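Local coordinates for UL37 (Suid herpesvirus 1, PDB 5J2Z), which is an inner tegument protein that guides retrograde axonal transport of alpha-herpesviruses and so promotes neuroinvasion, here represented by its N-terminal half as the R2 mutant, at residues V154-T159 with R383-Y388; P208-L213 with A296-G301; T217-F222 with D273-E278; A309-D314 with D351-A356. The protein carries 5 engineered substitutions. One frame throughout, in Å; residues are numbered along the deposited sequence.

Contact 1 (V154-T159 with R383-Y388); sequences VPPEQT and RLLDDY
Pro156 meets Tyr388 with both its backbone and its ring. The carbonyl O of Pro156 lies near the plane of the tyrosine ring, at its edge, 3.3 Å from Tyr388 CD1, while Pro156 CB is 3.9 Å from the same CD1. Glu157 CA approaches the same ring obliquely, 3.9 Å from Tyr388 CE1. The next atom of the proline ring, Pro156 CG, touches Leu385 CD1 at 3.8 Å, the two side chains crossing at a slant. The methyl CG2 of Thr159 rests 3.7 Å from the carbonyl O of Tyr388. Pro156 O accepts a hydrogen bond from Thr159 N at 2.8 Å, closing the short 3-10 turn 156-158.

In this all-helical fold the contact joins the connection between helices 144-149 and 175-188 to the type I beta turn Leu385-Tyr388 at the C-terminal side of helix 366-385. With CG of Tyr388 anti to the backbone N (chi1 -170°), its ring reaches across to the 3-10 turn.

Farther out, Asn189 ties both sides together, hydrogen-bonding to Thr159 OG1 and, through ND2, to Tyr388 O. Pro333 packs on Pro156, Glu157 and Tyr388, and Tyr394 makes an edge-to-face contact with the Tyr388 ring. The carboxylate of Glu157 turns to the backbone N of Leu334.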
# COMPACT_ATOMS: atom_id res chain seq x y z
N VAL A 154 -10.12 0.77 9.25
CA VAL A 154 -9.26 -0.40 9.07
C VAL A 154 -7.82 0.01 9.38
O VAL A 154 -7.26 0.86 8.68
CB VAL A 154 -9.37 -0.96 7.65
CG1 VAL A 154 -8.40 -2.11 7.46
CG2 VAL A 154 -10.81 -1.39 7.38
N PRO A 155 -7.18 -0.57 10.39
CA PRO A 155 -5.76 -0.31 10.60
C PRO A 155 -4.98 -0.70 9.36
O PRO A 155 -5.09 -1.84 8.90
CB PRO A 155 -5.39 -1.20 11.79
CG PRO A 155 -6.71 -1.46 12.50
CD PRO A 155 -7.73 -1.51 11.40
N PRO A 156 -4.19 0.21 8.78
CA PRO A 156 -3.36 -0.21 7.64
C PRO A 156 -2.28 -1.20 8.06
O PRO A 156 -1.76 -1.93 7.20
CB PRO A 156 -2.78 1.11 7.12
CG PRO A 156 -3.65 2.20 7.75
CD PRO A 156 -4.02 1.64 9.09
N GLU A 157 -1.94 -1.25 9.35
CA GLU A 157 -1.06 -2.29 9.86
C GLU A 157 -1.61 -3.69 9.57
O GLU A 157 -0.84 -4.65 9.49
CB GLU A 157 -0.86 -2.12 11.38
CG GLU A 157 -0.51 -0.70 11.82
CD GLU A 157 -1.71 0.09 12.35
OE1 GLU A 157 -2.03 -0.03 13.56
OE2 GLU A 157 -2.33 0.82 11.55
N GLN A 158 -2.93 -3.83 9.46
CA GLN A 158 -3.58 -5.08 9.11
C GLN A 158 -3.73 -5.26 7.61
O GLN A 158 -4.19 -6.32 7.17
CB GLN A 158 -4.98 -5.17 9.74
CG GLN A 158 -5.01 -5.43 11.24
CD GLN A 158 -6.42 -5.41 11.83
OE1 GLN A 158 -7.41 -5.57 11.11
NE2 GLN A 158 -6.51 -5.20 13.14
N THR A 159 -3.38 -4.24 6.82
CA THR A 159 -3.57 -4.31 5.38
C THR A 159 -2.75 -5.45 4.80
O THR A 159 -1.52 -5.41 4.80
CB THR A 159 -3.21 -2.97 4.72
OG1 THR A 159 -4.25 -2.01 4.99
CG2 THR A 159 -3.03 -3.13 3.19
N ARG A 383 1.26 10.95 1.58
CA ARG A 383 1.90 10.36 0.41
C ARG A 383 2.07 8.84 0.58
O ARG A 383 1.87 8.08 -0.36
CB ARG A 383 3.26 11.01 0.13
CG ARG A 383 3.22 12.41 -0.42
CD ARG A 383 4.48 12.73 -1.20
NE ARG A 383 5.61 13.18 -0.38
CZ ARG A 383 6.89 12.94 -0.67
NH1 ARG A 383 7.21 12.23 -1.76
NH2 ARG A 383 7.85 13.39 0.12
N LEU A 384 2.43 8.40 1.79
CA LEU A 384 2.80 7.01 2.06
C LEU A 384 1.59 6.10 2.28
O LEU A 384 1.63 4.92 1.90
CB LEU A 384 3.70 6.97 3.29
CG LEU A 384 5.11 7.50 3.14
CD1 LEU A 384 5.87 7.38 4.45
CD2 LEU A 384 5.80 6.74 2.04
N LEU A 385 0.51 6.65 2.84
CA LEU A 385 -0.61 5.85 3.34
C LEU A 385 -1.19 4.89 2.30
O LEU A 385 -1.45 3.73 2.61
CB LEU A 385 -1.70 6.80 3.85
CG LEU A 385 -3.01 6.10 4.19
CD1 LEU A 385 -2.84 5.12 5.39
CD2 LEU A 385 -4.06 7.15 4.45
N ASP A 386 -1.44 5.37 1.08
CA ASP A 386 -2.07 4.52 0.07
C ASP A 386 -1.19 3.35 -0.36
O ASP A 386 -1.69 2.41 -0.99
CB ASP A 386 -2.44 5.35 -1.16
CG ASP A 386 -1.21 5.77 -1.96
OD1 ASP A 386 -0.42 6.58 -1.45
OD2 ASP A 386 -1.02 5.25 -3.08
N ASP A 387 0.12 3.39 -0.06
CA ASP A 387 1.04 2.32 -0.39
C ASP A 387 1.35 1.40 0.78
O ASP A 387 1.99 0.36 0.59
CB ASP A 387 2.36 2.89 -0.91
CG ASP A 387 2.18 3.77 -2.11
OD1 ASP A 387 2.14 3.22 -3.22
OD2 ASP A 387 2.10 5.01 -1.93
N TYR A 388 0.90 1.77 1.99
CA TYR A 388 1.33 1.06 3.18
C TYR A 388 0.95 -0.42 3.10
O TYR A 388 -0.20 -0.76 2.83
CB TYR A 388 0.72 1.68 4.44
CG TYR A 388 1.36 1.10 5.65
CD1 TYR A 388 0.82 -0.02 6.28
CD2 TYR A 388 2.55 1.62 6.15
CE1 TYR A 388 1.43 -0.59 7.37
CE2 TYR A 388 3.16 1.05 7.25
CZ TYR A 388 2.58 -0.06 7.85
OH TYR A 388 3.16 -0.64 8.94

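Contact 2 (P208-L213 with A296-G301); sequences PLTRAL and ALLDPG
Thr210 and Asp299 provide the polar part of this contact, in a hydrogen bond between their side chains. The hydroxyl OG1 of Thr210 donates to Asp299 OD2 over 2.8 Å; OD2 accepts with its anti lone pair, the one pointing away from the other carboxylate oxygen. The two side chains cross at about a right angle. Thr210 has OG1 anti to its carbonyl carbon (chi1 -52°), which turns the hydroxyl outward to the loop, where it also lies 3.9 Å from Leu298 CA. The same OD2 accepts from the backbone N of Lys207, immediately before helix 208-223. One carboxylate oxygen thus bridges the residue preceding the helix and a side chain in its first turn.

In the fold, the contact lays the irregular chain between helices 260-271 and 307-310 against the N-terminal turn of helix 208-223, near one end of the elongated molecule. A negative charge at this end of the helix would probably be welcomed by the helix dipole. Lys207 NZ hydrogen-bonds to the backbone oxygens of Ala296 and Leu298.

The apolar part centres on Leu209, one residue before Thr210. Its CD2 methyl meets CD2 of Leu298 at 3.5 Å, the two side chains running aslant, and Leu298 CD2 also lies 3.8 Å from Leu209 CG. The same Leu209 methyl, CD2, touches Leu297 CB at 4.0 Å. Backbone and side chain meet where Leu209 CB sits 3.8 Å from Leu297 O. His306 packs on Leu298 and on Leu213, one helical turn beyond Leu209.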
# COMPACT_ATOMS: atom_id res chain seq x y z
N PRO A 208 -21.34 22.79 14.70
CA PRO A 208 -21.82 22.74 13.31
C PRO A 208 -20.80 23.22 12.29
O PRO A 208 -20.67 22.60 11.22
CB PRO A 208 -23.06 23.64 13.36
CG PRO A 208 -23.54 23.52 14.77
CD PRO A 208 -22.32 23.38 15.62
N LEU A 209 -20.08 24.30 12.58
CA LEU A 209 -19.08 24.77 11.63
C LEU A 209 -18.02 23.71 11.39
O LEU A 209 -17.70 23.38 10.24
CB LEU A 209 -18.44 26.07 12.14
CG LEU A 209 -17.40 26.75 11.26
CD1 LEU A 209 -17.97 27.14 9.90
CD2 LEU A 209 -16.82 27.98 11.97
N THR A 210 -17.46 23.15 12.47
CA THR A 210 -16.52 22.04 12.34
C THR A 210 -17.09 20.95 11.43
O THR A 210 -16.49 20.58 10.42
CB THR A 210 -16.20 21.46 13.72
OG1 THR A 210 -15.77 22.50 14.60
CG2 THR A 210 -15.10 20.42 13.61
N ARG A 211 -18.27 20.43 11.78
CA ARG A 211 -18.89 19.38 10.97
C ARG A 211 -19.10 19.82 9.53
O ARG A 211 -18.83 19.06 8.60
CB ARG A 211 -20.21 18.94 11.60
CG ARG A 211 -20.03 18.22 12.94
CD ARG A 211 -21.33 18.05 13.69
NE ARG A 211 -22.23 17.12 13.01
CZ ARG A 211 -23.25 16.49 13.60
NH1 ARG A 211 -23.48 16.68 14.89
NH2 ARG A 211 -24.01 15.67 12.90
N ALA A 212 -19.55 21.06 9.32
CA ALA A 212 -19.77 21.54 7.96
C ALA A 212 -18.48 21.57 7.16
O ALA A 212 -18.48 21.29 5.95
CB ALA A 212 -20.42 22.93 7.99
N LEU A 213 -17.36 21.92 7.79
CA LEU A 213 -16.10 21.98 7.06
C LEU A 213 -15.58 20.58 6.75
O LEU A 213 -15.10 20.32 5.65
CB LEU A 213 -15.07 22.81 7.84
CG LEU A 213 -15.40 24.31 7.94
CD1 LEU A 213 -14.41 25.07 8.79
CD2 LEU A 213 -15.49 24.95 6.57
N ALA A 296 -13.57 30.48 18.61
CA ALA A 296 -14.64 30.17 19.55
C ALA A 296 -15.78 29.41 18.89
O ALA A 296 -16.56 28.76 19.59
CB ALA A 296 -15.17 31.45 20.19
N LEU A 297 -15.89 29.47 17.56
CA LEU A 297 -16.90 28.70 16.84
C LEU A 297 -16.38 27.34 16.38
O LEU A 297 -17.09 26.63 15.67
CB LEU A 297 -17.42 29.51 15.65
CG LEU A 297 -18.00 30.87 16.07
CD1 LEU A 297 -18.25 31.76 14.88
CD2 LEU A 297 -19.28 30.68 16.86
N LEU A 298 -15.16 26.98 16.76
CA LEU A 298 -14.55 25.72 16.35
C LEU A 298 -14.30 24.84 17.58
O LEU A 298 -14.42 25.27 18.73
CB LEU A 298 -13.24 25.97 15.58
CG LEU A 298 -13.44 26.74 14.26
CD1 LEU A 298 -12.12 27.14 13.60
CD2 LEU A 298 -14.31 25.94 13.30
N ASP A 299 -14.00 23.65 17.32
CA ASP A 299 -13.70 22.78 18.45
C ASP A 299 -12.20 22.80 18.73
O ASP A 299 -11.39 22.82 17.79
CB ASP A 299 -14.16 21.35 18.18
CG ASP A 299 -15.68 21.20 18.22
OD1 ASP A 299 -16.24 20.84 19.29
OD2 ASP A 299 -16.32 21.45 17.18
N PRO A 300 -11.79 22.80 20.00
CA PRO A 300 -10.36 23.00 20.31
C PRO A 300 -9.43 22.06 19.55
O PRO A 300 -8.39 22.50 19.06
CB PRO A 300 -10.30 22.76 21.82
CG PRO A 300 -11.65 23.06 22.29
CD PRO A 300 -12.60 22.66 21.21
N GLY A 301 -9.78 20.78 19.44
CA GLY A 301 -8.86 19.83 18.83
C GLY A 301 -8.82 19.84 17.31
O GLY A 301 -7.91 19.24 16.74

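Contact 3 (T217-F222 with D273-E278); sequences TIADEF and DAYVRE
The guanidinium of Arg277 comes edge-on to helix 208-223, with Asp220 OD1 and the carbonyl O of Ala219 both near its plane. It grips the carboxylate side-on: NE at 2.7 Å and NH2 at 2.9 Å both donate to Asp220 OD1, in a salt bridge that uses two nitrogens but one oxygen. OD1 lies only 1° out of the guanidinium plane, yet the carboxylate is turned 44° from that plane. NE meets OD1 on its syn side, out of the carboxylate plane, whereas NH2 approaches nearly along the C-O axis. The second flat group, the Tyr275 ring, has the Ala219 methyl set obliquely to it, CB being 4.3 Å from Tyr275 CE1.

This is a helix-to-loop join in the all-helical fold: the chain following helix 260-271 packs against helix 208-223. Asp273 begins a type I beta turn and also forms an Asx turn, its OD1 taking the backbone N-H of Tyr275 at 2.9 Å. Within this turn Ala274 CB faces Ala219 CB at 4.5 Å.

The polar ends have further partners outside the two segments. Asp220 OD2 forms a salt bridge with Arg264 NE, so the carboxylate is shared between two arginines and is probably held ionised. Tyr275 OH bonds to the backbone N of Asn228. Arg277 reaches the helix with an extended chain from CG to NE, and its NH2, besides holding Asp220 OD1, donates to His224 O just past the helix end.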
# COMPACT_ATOMS: atom_id res chain seq x y z
N THR A 217 -14.33 19.06 3.02
CA THR A 217 -13.10 18.33 2.74
C THR A 217 -13.39 16.96 2.13
O THR A 217 -12.66 16.50 1.25
CB THR A 217 -12.26 18.13 4.01
OG1 THR A 217 -12.93 17.22 4.89
CG2 THR A 217 -11.98 19.43 4.71
N ILE A 218 -14.45 16.30 2.61
CA ILE A 218 -14.81 14.98 2.07
C ILE A 218 -15.25 15.11 0.62
O ILE A 218 -14.78 14.37 -0.26
CB ILE A 218 -15.91 14.33 2.94
CG1 ILE A 218 -15.35 13.92 4.31
CG2 ILE A 218 -16.62 13.18 2.18
CD1 ILE A 218 -16.45 13.80 5.37
N ALA A 219 -16.16 16.06 0.35
CA ALA A 219 -16.61 16.27 -1.03
C ALA A 219 -15.43 16.54 -1.96
O ALA A 219 -15.39 16.01 -3.08
CB ALA A 219 -17.61 17.42 -1.09
N ASP A 220 -14.45 17.32 -1.50
CA ASP A 220 -13.34 17.69 -2.38
C ASP A 220 -12.30 16.59 -2.53
O ASP A 220 -11.75 16.40 -3.62
CB ASP A 220 -12.68 18.97 -1.88
CG ASP A 220 -13.58 20.20 -2.00
OD1 ASP A 220 -14.59 20.15 -2.75
OD2 ASP A 220 -13.26 21.22 -1.34
N GLU A 221 -11.99 15.85 -1.46
CA GLU A 221 -10.96 14.82 -1.59
C GLU A 221 -11.48 13.55 -2.23
O GLU A 221 -10.74 12.89 -2.96
CB GLU A 221 -10.36 14.48 -0.23
CG GLU A 221 -8.90 14.78 -0.13
CD GLU A 221 -8.59 15.47 1.18
OE1 GLU A 221 -9.28 15.12 2.17
OE2 GLU A 221 -7.69 16.35 1.21
N PHE A 222 -12.72 13.18 -1.98
CA PHE A 222 -13.15 11.84 -2.33
C PHE A 222 -14.33 11.79 -3.29
O PHE A 222 -14.61 10.71 -3.82
CB PHE A 222 -13.49 11.04 -1.06
CG PHE A 222 -12.32 10.87 -0.12
CD1 PHE A 222 -11.33 9.93 -0.38
CD2 PHE A 222 -12.21 11.66 1.02
CE1 PHE A 222 -10.25 9.78 0.47
CE2 PHE A 222 -11.13 11.52 1.87
CZ PHE A 222 -10.15 10.58 1.60
N ASP A 273 -25.04 23.96 -0.40
CA ASP A 273 -24.79 22.88 -1.33
C ASP A 273 -23.29 22.61 -1.36
O ASP A 273 -22.53 23.42 -1.89
CB ASP A 273 -25.31 23.22 -2.73
CG ASP A 273 -25.23 22.05 -3.67
OD1 ASP A 273 -24.36 21.18 -3.49
OD2 ASP A 273 -26.06 22.00 -4.60
N ALA A 274 -22.89 21.46 -0.82
CA ALA A 274 -21.48 21.11 -0.74
C ALA A 274 -20.81 21.17 -2.11
O ALA A 274 -19.62 21.49 -2.19
CB ALA A 274 -21.33 19.72 -0.13
N TYR A 275 -21.54 20.88 -3.18
CA TYR A 275 -20.96 20.73 -4.51
C TYR A 275 -20.93 22.03 -5.30
O TYR A 275 -20.45 22.03 -6.44
CB TYR A 275 -21.72 19.64 -5.28
CG TYR A 275 -21.53 18.26 -4.67
CD1 TYR A 275 -20.39 17.51 -4.93
CD2 TYR A 275 -22.47 17.74 -3.80
CE1 TYR A 275 -20.20 16.27 -4.36
CE2 TYR A 275 -22.29 16.50 -3.22
CZ TYR A 275 -21.16 15.76 -3.51
OH TYR A 275 -20.98 14.52 -2.94
N VAL A 276 -21.42 23.13 -4.74
CA VAL A 276 -21.18 24.45 -5.30
C VAL A 276 -19.81 24.92 -4.81
O VAL A 276 -19.53 24.90 -3.61
CB VAL A 276 -22.29 25.44 -4.88
CG1 VAL A 276 -21.95 26.85 -5.33
CG2 VAL A 276 -23.62 25.00 -5.45
N ARG A 277 -18.96 25.31 -5.75
CA ARG A 277 -17.59 25.69 -5.43
C ARG A 277 -17.20 27.07 -5.95
O ARG A 277 -16.12 27.56 -5.61
CB ARG A 277 -16.61 24.64 -5.98
CG ARG A 277 -16.82 23.26 -5.37
CD ARG A 277 -15.79 22.27 -5.86
NE ARG A 277 -15.78 21.06 -5.05
CZ ARG A 277 -16.45 19.95 -5.36
NH1 ARG A 277 -17.19 19.92 -6.46
NH2 ARG A 277 -16.39 18.88 -4.57
N GLU A 278 -18.04 27.69 -6.76
CA GLU A 278 -17.75 28.97 -7.38
C GLU A 278 -18.89 29.93 -7.08
O GLU A 278 -19.96 29.53 -6.62
CB GLU A 278 -17.58 28.80 -8.90
CG GLU A 278 -16.46 27.83 -9.27
CD GLU A 278 -16.71 27.10 -10.57
OE1 GLU A 278 -17.33 27.69 -11.48
OE2 GLU A 278 -16.29 25.92 -10.68

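Contact 4 (A309-D314 with D351-A356); sequences AAADLD and DLLERA. With CA (calcium ion), chain D; CA (calcium ion), chain E; CA (calcium ion), chain I.
Leu353 reaches from helix 347-358 to the end of helix 307-310. Its CB starts off to one side of the other segment; chi1 of -69° sets CG anti to the carbonyl carbon, and from CG the CD2 methyl turns to segment 309-314. That methyl does the touching: it lies 3.8 Å from Ala310 CB, 3.9 Å from Ala311 CB and 3.7 Å from the backbone N of Ala311, filling the angle between two successive alanines. Phe345 and Ala375 pack on the same leucine from elsewhere in the fold. Along the helix, Ala356 CB meets Ala311 CB at 4.0 Å, and the CD1 methyl of Leu313 lies 3.3 Å from Ala356 O.

Two small alanines let the backbones come close where helix 307-310 gives way to an inverse gamma turn centred on Asp312; the CB of Asp312 points away from helix 347-358. Asp312 OD1 binds a calcium ion at 2.4 Å, which Asp314 also holds through both carboxylate oxygens. Asp314 OD2 bridges to a second calcium ion at 2.4 Å, which has a water as a further ligand. Asp312 OD2 is bonded to Thr290 OG1, which helps fix the carboxylate's rotation. At the far end of the other segment, Asp351 OD1 binds a third calcium ion at 2.2 Å.

Across the segments there is van der Waals packing and no polar bond, so packing alone joins them directly. The two calcium ions on Asp312 and Asp314 lie beside it and probably offset the negative charge of the acidic turn, bringing together the carboxylate oxygens of these two residues.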
# COMPACT_ATOMS: atom_id res chain seq x y z
N ALA A 309 -8.54 30.16 8.26
CA ALA A 309 -8.17 30.77 9.53
C ALA A 309 -6.81 30.29 10.02
O ALA A 309 -5.97 31.09 10.45
CB ALA A 309 -9.25 30.50 10.57
N ALA A 310 -6.55 28.98 9.96
CA ALA A 310 -5.27 28.49 10.44
C ALA A 310 -4.12 28.99 9.57
O ALA A 310 -3.00 29.14 10.06
CB ALA A 310 -5.27 26.97 10.49
N ALA A 311 -4.37 29.28 8.30
CA ALA A 311 -3.32 29.79 7.42
C ALA A 311 -3.18 31.31 7.47
O ALA A 311 -2.26 31.86 6.84
CB ALA A 311 -3.57 29.33 5.98
N ASP A 312 -4.04 32.01 8.22
CA ASP A 312 -3.97 33.48 8.28
C ASP A 312 -3.12 33.87 9.49
O ASP A 312 -3.60 34.37 10.51
CB ASP A 312 -5.37 34.07 8.34
CG ASP A 312 -5.40 35.56 8.02
OD1 ASP A 312 -4.39 36.13 7.54
OD2 ASP A 312 -6.46 36.17 8.24
N LEU A 313 -1.81 33.63 9.34
CA LEU A 313 -0.86 33.65 10.45
C LEU A 313 -0.63 35.05 11.03
O LEU A 313 -0.32 35.17 12.21
CB LEU A 313 0.46 33.04 10.01
CG LEU A 313 0.35 31.56 9.64
CD1 LEU A 313 1.64 31.04 9.02
CD2 LEU A 313 -0.02 30.76 10.87
N ASP A 314 -0.78 36.11 10.23
CA ASP A 314 -0.60 37.44 10.80
C ASP A 314 -1.80 37.87 11.65
O ASP A 314 -1.67 38.80 12.46
CB ASP A 314 -0.32 38.46 9.69
CG ASP A 314 -1.43 38.55 8.69
OD1 ASP A 314 -2.44 37.82 8.86
OD2 ASP A 314 -1.29 39.32 7.72
N ASP A 351 -1.07 20.39 2.85
CA ASP A 351 -0.34 21.05 1.78
C ASP A 351 -0.39 22.57 1.93
O ASP A 351 0.63 23.24 1.78
CB ASP A 351 -0.93 20.61 0.45
CG ASP A 351 -0.10 21.05 -0.71
OD1 ASP A 351 0.78 20.27 -1.14
OD2 ASP A 351 -0.34 22.18 -1.17
N LEU A 352 -1.57 23.12 2.28
CA LEU A 352 -1.72 24.57 2.39
C LEU A 352 -1.04 25.11 3.65
O LEU A 352 -0.37 26.14 3.59
CB LEU A 352 -3.21 24.94 2.39
CG LEU A 352 -3.93 24.63 1.08
CD1 LEU A 352 -5.45 24.62 1.22
CD2 LEU A 352 -3.50 25.65 0.07
N LEU A 353 -1.18 24.42 4.78
CA LEU A 353 -0.56 24.90 6.01
C LEU A 353 0.95 24.74 5.99
O LEU A 353 1.66 25.50 6.66
CB LEU A 353 -1.16 24.17 7.21
CG LEU A 353 -2.61 24.55 7.47
CD1 LEU A 353 -3.20 23.70 8.57
CD2 LEU A 353 -2.68 26.04 7.80
N GLU A 354 1.47 23.77 5.25
CA GLU A 354 2.91 23.66 5.09
C GLU A 354 3.46 24.84 4.28
O GLU A 354 4.51 25.39 4.61
CB GLU A 354 3.26 22.32 4.43
CG GLU A 354 4.70 22.23 3.93
CD GLU A 354 5.00 20.98 3.14
OE1 GLU A 354 4.24 19.98 3.23
OE2 GLU A 354 6.02 20.99 2.43
N ARG A 355 2.76 25.22 3.20
CA ARG A 355 3.19 26.38 2.41
C ARG A 355 3.09 27.67 3.21
O ARG A 355 4.01 28.50 3.16
CB ARG A 355 2.34 26.47 1.14
CG ARG A 355 2.86 27.43 0.10
CD ARG A 355 2.49 26.98 -1.33
NE ARG A 355 1.18 26.33 -1.40
CZ ARG A 355 0.98 25.05 -1.72
NH1 ARG A 355 1.99 24.25 -2.02
NH2 ARG A 355 -0.26 24.57 -1.74
N ALA A 356 2.00 27.86 3.94
CA ALA A 356 1.79 29.10 4.70
C ALA A 356 2.78 29.25 5.86
O ALA A 356 3.16 30.36 6.22
CB ALA A 356 0.36 29.14 5.22
CA CA D . -2.88 37.53 6.23
CA CA E . -0.47 40.37 5.68
CA CA I . 2.63 19.09 -1.03
O HOH W 1 1.92 18.56 1.67
O HOH W 2 -2.13 41.68 6.32

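Contacts 1 and 2 are buried, contacts 3 and 4 partly so; contact 1 lies nearest the middle of the chain, its centre about 6 Å from the chain centre, against 26 to 32 Å for the others. Contacts 2 and 3 share helix 208-223, its start lying against the later part of the long link between helices 260-271 and 307-310, its C-terminal part against the earlier part; their centres are about 17 Å apart. Contact 4 takes up the chain where that link ends, and helix 347-358 is followed by helix 366-385 of contact 1. Contacts 1 and 4 rely on packing, contact 2 adds a hydrogen bond, and contact 3 a salt bridge; calcium ions flank contact 4.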